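PDB 3E11: predicted zincin-like metalloprotease from Acidothermus cellulolyticus 11B, which is of unknown function but is probably a zincin-like metal-dependent peptidase, and can bind calcium. Local coordinates for residues E16-P22 with V90-V95; R9-L13 with E83-I87; P43-G47 with T75-L79. One frame throughout, in Å; residues are numbered along the deposited sequence.

Three contacts show how a small zincin-like domain is packed on one long helix. Interactions 1 and 2 join the same two helices, 7-19 and 83-101, at successive levels, their centres about 11 Å apart; along the chain their segments alternate. Interaction 3, whose centre is about 15 Å from that of interaction 1 and 13 Å from that of interaction 2, involves the loop before strand 47-50 and helix 73-78, and both its segments fall between theirs in sequence. Ile76 and Phe10 meet where the three adjoin. Helix 83-101 carries an HExxH sequence, probably the zincin metal-binding motif; interactions 1 and 2 fix helix 7-19 along this helix, and interaction 3 lies beside it, Leu46 and Ile76 touching Thr93.

Interaction 1. Residues E16-P22 with V90-V95; sequences EALDGIP and VRKTVV
Glu16 offers its carbonyl oxygen to the side chain of Arg91, and this sets the pattern of the contact: an arginine on one helix donates to carbonyls in the last turn of another. Arg91 NH2 reaches Glu16 O at 2.9 Å, from above the carbonyl plane, with an N-H...O angle of 148°. One residue on, Ala17 O receives Arg91 NE, also at 2.9 Å, but in the carbonyl plane and on a lone pair. Both oxygens lie at the guanidinium edge, so two backbone acceptors fix its rotation; a bend at chi3 (-71°) turns the group onto them. The Ala17 methyl meets Val90 CG1 at 3.7 Å, while Leu18, in one of its two conformers, sends CD2 across Val94 CG1. Asp19, a calcium ligand in this protein although none is bound to this chain, closes the same helix. Gly20 leaves room beside the guanidinium, its CA 3.5 Å from Arg91 NH2. A leucine in place of Arg91 would probably leave both carbonyls without their side-chain donors and free this turn to shift. Ile21 runs past the Arg91 stem in the opposite direction, and its CD1 packs on Val94 CG1 at 3.8 Å. The contact joins the end of helix 7-19 to the middle of helix 83-101, where Val90 and Val94 also pack on Ile71 of strand 67-72 and Val90 touches Ile76 of helix 73-78.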
ATOM      1  N   GLU A  16      -7.225  -8.169  -1.982  1.00 10.25           N
ATOM      2  CA  GLU A  16      -7.933  -7.925  -3.250  0.50  9.64           C
ATOM      3  C   GLU A  16      -7.323  -6.740  -3.991  1.00  9.62           C
ATOM      4  O   GLU A  16      -7.224  -6.759  -5.213  1.00  8.78           O
ATOM      5  CB  GLU A  16      -9.421  -7.674  -3.025  0.50 10.07           C
ATOM      6  CG  GLU A  16     -10.216  -7.428  -4.323  0.50  9.58           C
ATOM      7  CD  GLU A  16     -10.304  -8.648  -5.214  0.50 11.17           C
ATOM      8  OE1 GLU A  16     -10.099  -9.767  -4.702  0.50 11.75           O
ATOM      9  OE2 GLU A  16     -10.588  -8.499  -6.426  0.50 10.64           O
ATOM     10  N   ALA A  17      -6.911  -5.708  -3.246  1.00  9.01           N
ATOM     11  CA  ALA A  17      -6.233  -4.546  -3.821  1.00  8.71           C
ATOM     12  C   ALA A  17      -4.923  -4.999  -4.499  1.00  8.50           C
ATOM     13  O   ALA A  17      -4.673  -4.655  -5.645  1.00  8.14           O
ATOM     14  CB  ALA A  17      -5.952  -3.501  -2.758  1.00  8.86           C
ATOM     15  N   LEU A  18      -4.128  -5.819  -3.809  1.00  7.54           N
ATOM     16  CA  LEU A  18      -2.827  -6.239  -4.341  0.50  8.04           C
ATOM     17  C   LEU A  18      -3.022  -7.141  -5.558  1.00  8.37           C
ATOM     18  O   LEU A  18      -2.302  -7.020  -6.538  1.00  7.58           O
ATOM     19  CB  LEU A  18      -1.980  -6.966  -3.270  0.50  8.32           C
ATOM     20  CG  LEU A  18      -1.267  -6.148  -2.174  0.50  7.82           C
ATOM     21  CD1 LEU A  18      -0.255  -7.040  -1.454  0.50  7.51           C
ATOM     22  CD2 LEU A  18      -0.547  -4.939  -2.732  0.50  6.89           C
ATOM     23  N   ASP A  19      -4.013  -8.031  -5.490  1.00  8.24           N
ATOM     24  CA  ASP A  19      -4.290  -8.950  -6.587  1.00  8.98           C
ATOM     25  C   ASP A  19      -4.632  -8.168  -7.876  1.00  8.97           C
ATOM     26  O   ASP A  19      -4.407  -8.653  -8.961  1.00  7.57           O
ATOM     27  CB  ASP A  19      -5.448  -9.894  -6.234  1.00  8.79           C
ATOM     28  CG  ASP A  19      -5.088 -10.917  -5.121  1.00 12.20           C
ATOM     29  OD1 ASP A  19      -3.902 -11.043  -4.743  1.00 19.17           O
ATOM     30  OD2 ASP A  19      -6.023 -11.547  -4.589  1.00 15.33           O
ATOM     31  N   GLY A  20      -5.188  -6.968  -7.732  1.00  9.68           N
ATOM     32  CA  GLY A  20      -5.594  -6.151  -8.869  1.00 10.10           C
ATOM     33  C   GLY A  20      -4.565  -5.113  -9.302  1.00 10.13           C
ATOM     34  O   GLY A  20      -4.847  -4.289 -10.158  1.00  9.06           O
ATOM     35  N   ILE A  21      -3.388  -5.105  -8.676  1.00 10.19           N
ATOM     36  CA  ILE A  21      -2.336  -4.218  -9.137  1.00 10.50           C
ATOM     37  C   ILE A  21      -1.977  -4.555 -10.579  1.00 10.06           C
ATOM     38  O   ILE A  21      -1.734  -5.713 -10.907  1.00 10.41           O
ATOM     39  CB  ILE A  21      -1.108  -4.293  -8.244  1.00 10.88           C
ATOM     40  CG1 ILE A  21      -1.425  -3.550  -6.923  1.00 11.18           C
ATOM     41  CG2 ILE A  21       0.124  -3.699  -8.940  1.00 12.35           C
ATOM     42  CD1 ILE A  21      -0.361  -3.697  -5.896  1.00 12.01           C
ATOM     43  N   PRO A  22      -1.961  -3.553 -11.456  1.00 10.40           N
ATOM     44  CA  PRO A  22      -1.606  -3.839 -12.838  1.00 10.19           C
ATOM     45  C   PRO A  22      -0.220  -4.438 -13.011  1.00  9.82           C
ATOM     46  O   PRO A  22       0.705  -4.112 -12.231  1.00  7.93           O
ATOM     47  CB  PRO A  22      -1.709  -2.460 -13.504  1.00 10.98           C
ATOM     48  CG  PRO A  22      -2.717  -1.756 -12.715  1.00 11.75           C
ATOM     49  CD  PRO A  22      -2.416  -2.153 -11.299  1.00 10.97           C
ATOM     50  N   VAL A  90      -7.129   1.610  -1.491  1.00  6.79           N
ATOM     51  CA  VAL A  90      -5.916   0.878  -1.084  1.00  7.89           C
ATOM     52  C   VAL A  90      -4.988   0.605  -2.289  1.00  7.99           C
ATOM     53  O   VAL A  90      -3.767   0.853  -2.218  1.00  7.73           O
ATOM     54  CB  VAL A  90      -6.229  -0.431  -0.357  1.00  7.77           C
ATOM     55  CG1 VAL A  90      -4.909  -1.252  -0.075  1.00  7.10           C
ATOM     56  CG2 VAL A  90      -6.925  -0.165   0.978  1.00  7.80           C
ATOM     57  N   ARG A  91      -5.558   0.116  -3.388  1.00  8.28           N
ATOM     58  CA  ARG A  91      -4.779  -0.168  -4.586  1.00  9.01           C
ATOM     59  C   ARG A  91      -4.081   1.098  -5.068  1.00  8.46           C
ATOM     60  O   ARG A  91      -2.890   1.081  -5.369  1.00  8.68           O
ATOM     61  CB  ARG A  91      -5.664  -0.748  -5.699  1.00  8.51           C
ATOM     62  CG  ARG A  91      -4.866  -1.331  -6.853  1.00 11.46           C
ATOM     63  CD  ARG A  91      -5.803  -1.945  -7.860  1.00 12.36           C
ATOM     64  NE  ARG A  91      -6.432  -3.186  -7.368  1.00 14.37           N
ATOM     65  CZ  ARG A  91      -7.738  -3.466  -7.447  1.00 17.35           C
ATOM     66  NH1 ARG A  91      -8.606  -2.590  -7.971  1.00 19.02           N
ATOM     67  NH2 ARG A  91      -8.192  -4.634  -6.996  1.00 12.21           N
ATOM     68  N   LYS A  92      -4.831   2.198  -5.125  1.00  9.42           N
ATOM     69  CA  LYS A  92      -4.298   3.440  -5.646  1.00 10.11           C
ATOM     70  C   LYS A  92      -3.134   3.892  -4.763  1.00  8.91           C
ATOM     71  O   LYS A  92      -2.125   4.346  -5.266  1.00  7.68           O
ATOM     72  CB  LYS A  92      -5.377   4.505  -5.741  1.00  9.62           C
ATOM     73  CG  LYS A  92      -4.864   5.887  -5.962  1.00 12.02           C
ATOM     74  CD  LYS A  92      -6.003   6.905  -6.044  1.00 13.71           C
ATOM     75  CE  LYS A  92      -5.430   8.315  -6.017  1.00 17.05           C
ATOM     76  NZ  LYS A  92      -6.455   9.373  -6.255  1.00 18.43           N
ATOM     77  N   THR A  93      -3.279   3.706  -3.462  1.00  7.88           N
ATOM     78  CA  THR A  93      -2.265   4.104  -2.495  1.00  8.35           C
ATOM     79  C   THR A  93      -0.959   3.309  -2.632  1.00  8.52           C
ATOM     80  O   THR A  93       0.120   3.901  -2.687  1.00  8.31           O
ATOM     81  CB  THR A  93      -2.820   4.004  -1.062  1.00  8.35           C
ATOM     82  OG1 THR A  93      -3.925   4.900  -0.942  1.00  8.37           O
ATOM     83  CG2 THR A  93      -1.754   4.350  -0.014  1.00 10.53           C
ATOM     84  N   VAL A  94      -1.077   1.991  -2.706  1.00  8.80           N
ATOM     85  CA  VAL A  94       0.069   1.102  -2.920  1.00  8.90           C
ATOM     86  C   VAL A  94       0.790   1.469  -4.231  1.00  8.60           C
ATOM     87  O   VAL A  94       2.031   1.604  -4.255  1.00  7.56           O
ATOM     88  CB  VAL A  94      -0.356  -0.381  -2.913  1.00  9.22           C
ATOM     89  CG1 VAL A  94       0.819  -1.268  -3.263  1.00 10.50           C
ATOM     90  CG2 VAL A  94      -0.924  -0.791  -1.546  1.00  9.97           C
ATOM     91  N   VAL A  95       0.026   1.614  -5.321  1.00  7.95           N
ATOM     92  CA  VAL A  95       0.631   1.938  -6.621  1.00  8.78           C
ATOM     93  C   VAL A  95       1.348   3.303  -6.601  1.00  9.08           C
ATOM     94  O   VAL A  95       2.480   3.445  -7.101  1.00 10.07           O
ATOM     95  CB  VAL A  95      -0.393   1.883  -7.767  1.00  8.80           C
ATOM     96  CG1 VAL A  95       0.210   2.433  -9.055  1.00  8.56           C
ATOM     97  CG2 VAL A  95      -0.810   0.446  -7.995  1.00  9.78           C
TER

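Interaction 2. Residues R9-L13 with E83-I87; sequences RFDEL and ESEVI
Arg9 and Glu83 form a side-on, two-pronged salt bridge between helices 7-19 and 83-101 of the zincin-like fold, an example of a charged pair bordering an apolar helix interface. The short axes cross at -56°, with a closest approach of 10.2 Å. From CB, the Arg9 chain leaves with CG anti to the backbone N and 3.6 Å from Glu83 OE2; the bend at chi2 (54°) then turns CD and NE along the same oxygen, and NE bonds to it at 2.9 Å in an almost perfectly straight line. At the tip, NH2 takes the other carboxylate oxygen, Glu83 OE1, at 2.8 Å. Both acceptors lie in the guanidinium plane, yet the donors come from above the carboxylate, the two flat groups being turned 52° apart. The remaining nitrogen, NH1, binds Glu12 OE1 one helical turn along, so a single arginine bridges two acids and probably offsets the charge of each.

Beneath this network, Leu13 fills the interface. Its CD1 crosses Glu83 CG at 3.8 Å and also touches Val86, and its CD2 packs on Ile87 CD1. Phe10 sets CE1 against Val86 CG1 at 3.5 Å, and its ring also reaches Ile76 and Cys77 of helix 73-78. Leu13 CD2 has a second role: it lies 3.8 Å above the plane of the Arg9 guanidinium, over its centre.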
ATOM      1  N   ARG A   9     -11.349  -8.089   8.050  1.00  9.03           N
ATOM      2  CA  ARG A   9     -11.933  -7.809   6.724  1.00  8.13           C
ATOM      3  C   ARG A   9     -11.070  -6.863   5.916  1.00  8.30           C
ATOM      4  O   ARG A   9     -10.892  -7.037   4.704  1.00  6.94           O
ATOM      5  CB  ARG A   9     -13.345  -7.238   6.872  1.00  8.65           C
ATOM      6  CG  ARG A   9     -14.030  -6.940   5.570  1.00  9.57           C
ATOM      7  CD  ARG A   9     -14.065  -8.131   4.637  1.00  6.60           C
ATOM      8  NE  ARG A   9     -14.925  -7.876   3.481  1.00 10.03           N
ATOM      9  CZ  ARG A   9     -14.946  -8.633   2.400  1.00 10.31           C
ATOM     10  NH1 ARG A   9     -14.163  -9.696   2.325  1.00 11.61           N
ATOM     11  NH2 ARG A   9     -15.767  -8.354   1.394  1.00 11.88           N
ATOM     12  N   PHE A  10     -10.493  -5.871   6.600  1.00  8.25           N
ATOM     13  CA  PHE A  10      -9.656  -4.911   5.904  1.00  8.36           C
ATOM     14  C   PHE A  10      -8.469  -5.631   5.277  1.00  8.80           C
ATOM     15  O   PHE A  10      -8.136  -5.340   4.143  1.00  7.90           O
ATOM     16  CB  PHE A  10      -9.193  -3.768   6.810  1.00  8.39           C
ATOM     17  CG  PHE A  10      -8.598  -2.584   6.054  1.00  9.23           C
ATOM     18  CD1 PHE A  10      -9.406  -1.563   5.598  1.00 10.01           C
ATOM     19  CD2 PHE A  10      -7.225  -2.486   5.862  1.00  9.24           C
ATOM     20  CE1 PHE A  10      -8.899  -0.465   4.954  1.00  9.94           C
ATOM     21  CE2 PHE A  10      -6.686  -1.406   5.196  1.00 10.20           C
ATOM     22  CZ  PHE A  10      -7.536  -0.389   4.727  1.00 10.72           C
ATOM     23  N   ASP A  11      -7.887  -6.594   5.997  1.00  7.81           N
ATOM     24  CA  ASP A  11      -6.818  -7.434   5.437  1.00  8.80           C
ATOM     25  C   ASP A  11      -7.208  -8.136   4.131  1.00  8.54           C
ATOM     26  O   ASP A  11      -6.426  -8.174   3.184  1.00  9.93           O
ATOM     27  CB  ASP A  11      -6.314  -8.450   6.464  1.00  9.89           C
ATOM     28  CG  ASP A  11      -5.624  -7.793   7.628  1.00 10.94           C
ATOM     29  OD1 ASP A  11      -5.153  -6.663   7.441  1.00 12.04           O
ATOM     30  OD2 ASP A  11      -5.585  -8.405   8.725  1.00 18.19           O
ATOM     31  N   GLU A  12      -8.428  -8.618   4.070  1.00  8.39           N
ATOM     32  CA  GLU A  12      -8.969  -9.238   2.872  1.00  8.22           C
ATOM     33  C   GLU A  12      -9.118  -8.264   1.724  1.00  7.65           C
ATOM     34  O   GLU A  12      -8.828  -8.601   0.581  1.00  7.93           O
ATOM     35  CB  GLU A  12     -10.328  -9.856   3.209  1.00  7.04           C
ATOM     36  CG  GLU A  12     -10.230 -10.990   4.246  1.00  9.85           C
ATOM     37  CD  GLU A  12     -11.570 -11.553   4.711  1.00 10.25           C
ATOM     38  OE1 GLU A  12     -12.630 -11.054   4.292  1.00 11.26           O
ATOM     39  OE2 GLU A  12     -11.564 -12.520   5.510  1.00 13.12           O
ATOM     40  N   LEU A  13      -9.587  -7.060   2.033  1.00  7.48           N
ATOM     41  CA  LEU A  13      -9.644  -5.966   1.054  1.00  7.98           C
ATOM     42  C   LEU A  13      -8.235  -5.566   0.551  1.00  7.51           C
ATOM     43  O   LEU A  13      -8.049  -5.291  -0.624  1.00  8.46           O
ATOM     44  CB  LEU A  13     -10.403  -4.778   1.651  1.00  8.05           C
ATOM     45  CG  LEU A  13     -11.864  -5.140   2.049  1.00  7.12           C
ATOM     46  CD1 LEU A  13     -12.630  -3.903   2.496  1.00  9.13           C
ATOM     47  CD2 LEU A  13     -12.608  -5.867   0.952  1.00 10.03           C
ATOM     48  N   GLU A  83     -16.947  -1.098   0.445  1.00  7.08           N
ATOM     49  CA  GLU A  83     -15.787  -1.995   0.402  1.00  7.42           C
ATOM     50  C   GLU A  83     -15.016  -1.959  -0.913  1.00  8.36           C
ATOM     51  O   GLU A  83     -13.768  -1.949  -0.908  1.00  8.31           O
ATOM     52  CB  GLU A  83     -16.200  -3.434   0.713  1.00  7.23           C
ATOM     53  CG  GLU A  83     -16.434  -3.675   2.166  1.00  7.36           C
ATOM     54  CD  GLU A  83     -16.791  -5.146   2.440  1.00  8.54           C
ATOM     55  OE1 GLU A  83     -17.156  -5.876   1.490  1.00 12.53           O
ATOM     56  OE2 GLU A  83     -16.667  -5.562   3.595  1.00 12.53           O
ATOM     57  N   SER A  84     -15.744  -1.872  -2.022  1.00  9.31           N
ATOM     58  CA  SER A  84     -15.104  -1.705  -3.332  1.00 10.53           C
ATOM     59  C   SER A  84     -14.320  -0.396  -3.407  1.00  9.12           C
ATOM     60  O   SER A  84     -13.199  -0.385  -3.946  1.00  8.70           O
ATOM     61  CB  SER A  84     -16.112  -1.785  -4.460  1.00 11.64           C
ATOM     62  OG  SER A  84     -16.793  -3.032  -4.439  1.00 17.13           O
ATOM     63  N   GLU A  85     -14.876   0.690  -2.853  1.00  8.66           N
ATOM     64  CA  GLU A  85     -14.142   1.972  -2.809  1.00  8.86           C
ATOM     65  C   GLU A  85     -12.884   1.817  -1.977  1.00  7.98           C
ATOM     66  O   GLU A  85     -11.834   2.350  -2.331  1.00  8.57           O
ATOM     67  CB  GLU A  85     -14.999   3.123  -2.295  1.00  7.92           C
ATOM     68  CG  GLU A  85     -16.080   3.518  -3.283  1.00 10.20           C
ATOM     69  CD  GLU A  85     -16.877   4.749  -2.883  1.00 10.94           C
ATOM     70  OE1 GLU A  85     -16.679   5.317  -1.799  1.00 11.20           O
ATOM     71  OE2 GLU A  85     -17.722   5.153  -3.699  1.00 13.94           O
ATOM     72  N   VAL A  86     -12.977   1.074  -0.883  1.00  8.18           N
ATOM     73  CA  VAL A  86     -11.806   0.799  -0.028  1.00  8.11           C
ATOM     74  C   VAL A  86     -10.725   0.050  -0.830  1.00  7.84           C
ATOM     75  O   VAL A  86      -9.548   0.434  -0.810  1.00  8.00           O
ATOM     76  CB  VAL A  86     -12.144  -0.006   1.267  1.00  8.22           C
ATOM     77  CG1 VAL A  86     -10.867  -0.397   2.002  1.00  8.04           C
ATOM     78  CG2 VAL A  86     -12.992   0.812   2.189  1.00  7.00           C
ATOM     79  N   ILE A  87     -11.120  -1.005  -1.522  1.00  7.85           N
ATOM     80  CA  ILE A  87     -10.193  -1.771  -2.368  1.00  8.17           C
ATOM     81  C   ILE A  87      -9.465  -0.843  -3.338  1.00  7.48           C
ATOM     82  O   ILE A  87      -8.208  -0.874  -3.450  1.00  7.19           O
ATOM     83  CB  ILE A  87     -10.923  -2.907  -3.154  1.00  7.93           C
ATOM     84  CG1 ILE A  87     -11.378  -4.027  -2.189  1.00  9.22           C
ATOM     85  CG2 ILE A  87      -9.992  -3.498  -4.186  1.00 10.62           C
ATOM     86  CD1 ILE A  87     -12.456  -4.951  -2.734  1.00  9.42           C
TER

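Interaction 3. Residues P43-G47 with T75-L79; sequences PELLG and TICAL
Leu46 and Thr75 bring an irregular backbone against a helix, their CA atoms 5.7 Å apart: residues 43-47 have no regular structure until Gly47 enters strand 47-50, whereas Thr75 to Cys77 are helical. In this zincin-like fold the loop leading into edge strand 47-50 is tied to helix 73-78 by one polar bond with apolar packing beside it.

The polar bond runs from Thr75 OG1 to Leu45 O at 2.7 Å. It lies in the carbonyl plane and on a lone pair, with a C=O...O angle of 141°. With chi1 at 48°, OG1 sits between the backbone N and the carbonyl carbon of Thr75, and CG2 is left to face the loop, where it approaches Pro43 O at 3.4 Å. OG1 is also in weak hydrogen-bonding range of Tyr72 O, which could only share the one hydroxyl proton, and Leu46 itself is joined to Tyr72 through the backbone, so the loop is held both to the helix and to the end of strand 67-72.

Leu46 supplies the apolar half. Its isobutyl group reaches over the helix by three routes: CB meets Ile76 CD1 at 3.9 Å in one of the two conformers of that isoleucine, CD2 crosses Thr75 obliquely and comes within 3.7 Å of its CB, and CD1 continues to Leu79. Leu46 and Ile76 also both touch Glu89 and Thr93 of helix 83-101, while Ile76 touches Phe10 of helix 7-19 as well. The contact itself lies near the surface. At Leu79 the two leucines cross at about a right angle, Leu79 CD1 lying 3.8 Å from Leu46 CD1.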
ATOM      1  N   PRO A  43      -1.828  12.899  10.307  1.00 19.70           N
ATOM      2  CA  PRO A  43      -3.238  12.585   9.979  1.00 19.81           C
ATOM      3  C   PRO A  43      -3.608  12.597   8.481  1.00 19.42           C
ATOM      4  O   PRO A  43      -4.639  12.024   8.085  1.00 19.71           O
ATOM      5  CB  PRO A  43      -4.023  13.680  10.715  1.00 19.97           C
ATOM      6  CG  PRO A  43      -3.080  14.768  10.925  1.00 19.62           C
ATOM      7  CD  PRO A  43      -1.734  14.116  11.131  1.00 20.50           C
ATOM      8  N   GLU A  44      -2.796  13.255   7.664  1.00 18.11           N
ATOM      9  CA  GLU A  44      -3.073  13.340   6.230  1.00 17.43           C
ATOM     10  C   GLU A  44      -2.723  12.056   5.429  1.00 15.98           C
ATOM     11  O   GLU A  44      -3.116  11.935   4.271  1.00 16.12           O
ATOM     12  CB  GLU A  44      -2.284  14.512   5.633  1.00 17.76           C
ATOM     13  N   LEU A  45      -1.973  11.123   6.009  1.00 14.26           N
ATOM     14  CA  LEU A  45      -1.441  10.002   5.209  1.00 13.08           C
ATOM     15  C   LEU A  45      -2.440   8.875   5.033  1.00 11.66           C
ATOM     16  O   LEU A  45      -3.107   8.485   5.999  1.00 11.18           O
ATOM     17  CB  LEU A  45      -0.205   9.396   5.862  1.00 13.03           C
ATOM     18  CG  LEU A  45       1.019  10.284   6.078  1.00 15.09           C
ATOM     19  CD1 LEU A  45       2.144   9.426   6.650  1.00 14.42           C
ATOM     20  CD2 LEU A  45       1.429  10.954   4.780  1.00 16.00           C
ATOM     21  N   LEU A  46      -2.475   8.294   3.823  1.00 10.10           N
ATOM     22  CA  LEU A  46      -3.175   7.025   3.568  1.00  9.90           C
ATOM     23  C   LEU A  46      -2.204   5.841   3.566  1.00  8.97           C
ATOM     24  O   LEU A  46      -2.597   4.705   3.767  1.00  9.14           O
ATOM     25  CB  LEU A  46      -3.902   7.056   2.232  1.00 10.37           C
ATOM     26  CG  LEU A  46      -4.820   8.265   1.989  1.00 11.11           C
ATOM     27  CD1 LEU A  46      -5.553   8.111   0.664  1.00 13.00           C
ATOM     28  CD2 LEU A  46      -5.781   8.421   3.142  1.00 13.12           C
ATOM     29  N   GLY A  47      -0.940   6.138   3.293  1.00  8.69           N
ATOM     30  CA  GLY A  47       0.083   5.130   3.244  1.00  9.27           C
ATOM     31  C   GLY A  47       1.459   5.717   3.425  1.00  9.44           C
ATOM     32  O   GLY A  47       1.619   6.952   3.404  1.00  8.24           O
ATOM     33  N   THR A  75      -7.781   6.330   7.841  1.00  8.47           N
ATOM     34  CA  THR A  75      -7.764   7.478   6.934  1.00  8.73           C
ATOM     35  C   THR A  75      -8.309   7.046   5.577  1.00  8.22           C
ATOM     36  O   THR A  75      -9.007   7.811   4.930  1.00 10.05           O
ATOM     37  CB  THR A  75      -6.364   8.140   6.817  1.00  8.83           C
ATOM     38  OG1 THR A  75      -5.390   7.132   6.596  1.00  7.29           O
ATOM     39  CG2 THR A  75      -6.013   8.882   8.077  1.00 10.08           C
ATOM     40  N   ILE A  76      -8.033   5.806   5.177  1.00  7.92           N
ATOM     41  CA  ILE A  76      -8.594   5.198   3.958  0.50  7.54           C
ATOM     42  C   ILE A  76     -10.107   5.076   4.062  1.00  7.54           C
ATOM     43  O   ILE A  76     -10.846   5.447   3.141  1.00  7.71           O
ATOM     44  CB  ILE A  76      -7.998   3.771   3.700  0.50  7.65           C
ATOM     45  CG1 ILE A  76      -6.529   3.850   3.231  0.50  6.57           C
ATOM     46  CG2 ILE A  76      -8.840   2.985   2.681  0.50  7.23           C
ATOM     47  CD1 ILE A  76      -6.326   4.048   1.711  0.50  5.84           C
ATOM     48  N   CYS A  77     -10.570   4.512   5.170  1.00  8.10           N
ATOM     49  CA  CYS A  77     -12.015   4.243   5.303  1.00  8.24           C
ATOM     50  C   CYS A  77     -12.829   5.503   5.331  1.00  7.10           C
ATOM     51  O   CYS A  77     -13.904   5.542   4.781  1.00  6.67           O
ATOM     52  CB  CYS A  77     -12.342   3.384   6.519  1.00  8.02           C
ATOM     53  SG  CYS A  77     -11.817   1.636   6.277  1.00 11.62           S
ATOM     54  N   ALA A  78     -12.292   6.550   5.937  1.00  8.08           N
ATOM     55  CA  ALA A  78     -12.968   7.851   6.012  1.00  7.28           C
ATOM     56  C   ALA A  78     -13.314   8.411   4.644  1.00  7.22           C
ATOM     57  O   ALA A  78     -14.228   9.214   4.534  1.00  7.44           O
ATOM     58  CB  ALA A  78     -12.131   8.842   6.755  1.00  7.16           C
ATOM     59  N   LEU A  79     -12.553   8.030   3.627  1.00  7.44           N
ATOM     60  CA  LEU A  79     -12.781   8.459   2.253  1.00  7.13           C
ATOM     61  C   LEU A  79     -13.742   7.562   1.435  1.00  7.94           C
ATOM     62  O   LEU A  79     -14.029   7.874   0.253  1.00  7.67           O
ATOM     63  CB  LEU A  79     -11.426   8.505   1.527  1.00  8.58           C
ATOM     64  CG  LEU A  79     -10.435   9.576   1.946  1.00 10.06           C
ATOM     65  CD1 LEU A  79      -9.093   9.311   1.220  1.00 13.38           C
ATOM     66  CD2 LEU A  79     -10.983  10.909   1.654  1.00 12.39           C
TER